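YfkN protein (Bacillus subtilis subsp. subtilis, PDB 3GVE) is a member of the calcineurin-like phosphoesterase family of metal-binding proteins and carries a manganese and a magnesium ion side by side. Local coordinates at residues Ala213-Ile219 with Ala244-Gln250. Numbering follows the deposited sequence.
Sequences ALAHTGI and AIISGHQ. With MG (magnesium ion), chain D.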
# COMPACT_ATOMS: atom_id res chain seq x y z
N ALA A 213 21.29 -16.48 -3.20
CA ALA A 213 19.90 -16.80 -2.91
C ALA A 213 19.01 -15.59 -3.14
O ALA A 213 19.25 -14.54 -2.46
CB ALA A 213 19.79 -17.24 -1.43
N LEU A 214 18.04 -15.73 -4.02
CA LEU A 214 16.99 -14.75 -4.18
C LEU A 214 15.85 -15.20 -3.26
O LEU A 214 14.96 -15.93 -3.64
CB LEU A 214 16.59 -14.66 -5.65
CG LEU A 214 17.79 -14.46 -6.61
CD1 LEU A 214 17.34 -14.42 -8.05
CD2 LEU A 214 18.62 -13.23 -6.28
N ALA A 215 15.97 -14.78 -2.00
CA ALA A 215 15.09 -15.25 -0.96
C ALA A 215 13.96 -14.27 -0.75
O ALA A 215 14.12 -13.27 -0.08
CB ALA A 215 15.89 -15.45 0.33
N HIS A 216 12.81 -14.57 -1.34
CA HIS A 216 11.65 -13.68 -1.19
C HIS A 216 10.99 -14.00 0.14
O HIS A 216 10.00 -14.70 0.23
CB HIS A 216 10.62 -13.72 -2.33
CG HIS A 216 9.62 -12.60 -2.21
ND1 HIS A 216 9.86 -11.35 -2.74
CD2 HIS A 216 8.48 -12.49 -1.50
CE1 HIS A 216 8.88 -10.54 -2.41
NE2 HIS A 216 8.02 -11.20 -1.66
N THR A 217 11.60 -13.44 1.18
CA THR A 217 11.27 -13.76 2.56
C THR A 217 12.10 -12.81 3.41
O THR A 217 13.18 -12.43 3.03
CB THR A 217 11.56 -15.26 2.86
OG1 THR A 217 11.11 -15.59 4.18
CG2 THR A 217 13.04 -15.61 2.71
N GLY A 218 11.57 -12.43 4.56
CA GLY A 218 12.19 -11.45 5.42
C GLY A 218 12.99 -12.06 6.55
O GLY A 218 13.32 -13.23 6.56
N ILE A 219 13.27 -11.20 7.52
CA ILE A 219 14.24 -11.44 8.58
C ILE A 219 13.55 -11.36 9.93
O ILE A 219 12.81 -10.43 10.18
CB ILE A 219 15.37 -10.36 8.54
CG1 ILE A 219 16.16 -10.43 7.23
CG2 ILE A 219 16.27 -10.47 9.77
CD1 ILE A 219 16.95 -9.16 6.89
N ALA A 244 25.63 -15.30 -0.65
CA ALA A 244 24.96 -14.00 -0.59
C ALA A 244 23.47 -14.23 -0.58
O ALA A 244 22.99 -15.11 -1.25
CB ALA A 244 25.35 -13.17 -1.80
N ILE A 245 22.76 -13.39 0.18
CA ILE A 245 21.31 -13.47 0.28
C ILE A 245 20.66 -12.13 -0.01
O ILE A 245 20.97 -11.13 0.62
CB ILE A 245 20.86 -13.95 1.69
CG1 ILE A 245 21.43 -15.34 1.99
CG2 ILE A 245 19.33 -13.97 1.77
CD1 ILE A 245 21.31 -15.75 3.49
N ILE A 246 19.75 -12.13 -0.97
CA ILE A 246 18.86 -11.00 -1.20
C ILE A 246 17.55 -11.33 -0.46
O ILE A 246 16.98 -12.39 -0.66
CB ILE A 246 18.58 -10.78 -2.70
CG1 ILE A 246 19.86 -10.82 -3.55
CG2 ILE A 246 17.80 -9.48 -2.91
CD1 ILE A 246 20.98 -9.94 -3.05
N SER A 247 17.10 -10.40 0.37
CA SER A 247 15.91 -10.57 1.17
C SER A 247 14.92 -9.51 0.73
O SER A 247 15.25 -8.50 0.18
CB SER A 247 16.27 -10.44 2.65
OG SER A 247 15.15 -10.53 3.51
N GLY A 248 13.67 -9.79 1.00
CA GLY A 248 12.55 -8.90 0.70
C GLY A 248 11.33 -9.23 1.56
O GLY A 248 11.48 -9.60 2.72
N HIS A 249 10.17 -9.11 0.93
CA HIS A 249 8.87 -9.47 1.45
C HIS A 249 8.36 -8.51 2.53
O HIS A 249 7.24 -8.07 2.46
CB HIS A 249 8.85 -10.93 1.91
CG HIS A 249 7.50 -11.41 2.35
ND1 HIS A 249 6.41 -11.43 1.51
CD2 HIS A 249 7.08 -11.89 3.54
CE1 HIS A 249 5.37 -11.90 2.17
NE2 HIS A 249 5.75 -12.19 3.40
N GLN A 250 9.19 -8.21 3.53
CA GLN A 250 8.78 -7.37 4.66
C GLN A 250 8.71 -5.87 4.35
O GLN A 250 8.10 -5.12 5.08
CB GLN A 250 9.70 -7.59 5.86
CG GLN A 250 9.39 -8.84 6.66
CD GLN A 250 10.49 -9.18 7.66
OE1 GLN A 250 11.64 -8.84 7.47
NE2 GLN A 250 10.12 -9.90 8.69
MG MG D . 5.99 -10.58 -0.72
O HOH W 1 5.71 -8.41 0.36
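His216 and His249 meet rim to rim at a magnesium ion. His216 gives NE2 to the metal at 2.3 Å, and His249 gives ND1 at 2.4 Å. Their ring planes stand at 69°, neither over the other's face. His249 N instead sits above one face of His216, toward its rim. Both rings have CG anti to the backbone N (chi1 -169° and -175°), which swings them to the ion. Asp64, Asn108 and a water hydrogen-bonded to His249 O complete the site.

Before each histidine in the chain, parallel strands 210-215 and 244-247 of a beta-alpha-beta unit pair through backbone bonds such as Ile246 N to Ala213 O. Leu214 CD2 lies alongside Ile246 CG1, 3.8 Å away. In one of its two conformers, Ser247 OG donates to Thr217 O, in the carbonyl plane on a lone pair. The Gln250 amide grips the Ile219 backbone twice. OE1 accepts from Ile219 N, 2.9 Å away and above the carbonyl plane; NE2 donates to Ile219 O, 3.1 Å away and in the amide plane.

Asn62 O holds His216 ND1, and Glu229 holds His249 NE2. With the metal bonds, these should hold both rings in rotation and probably make the metal-bound nitrogens stronger donors.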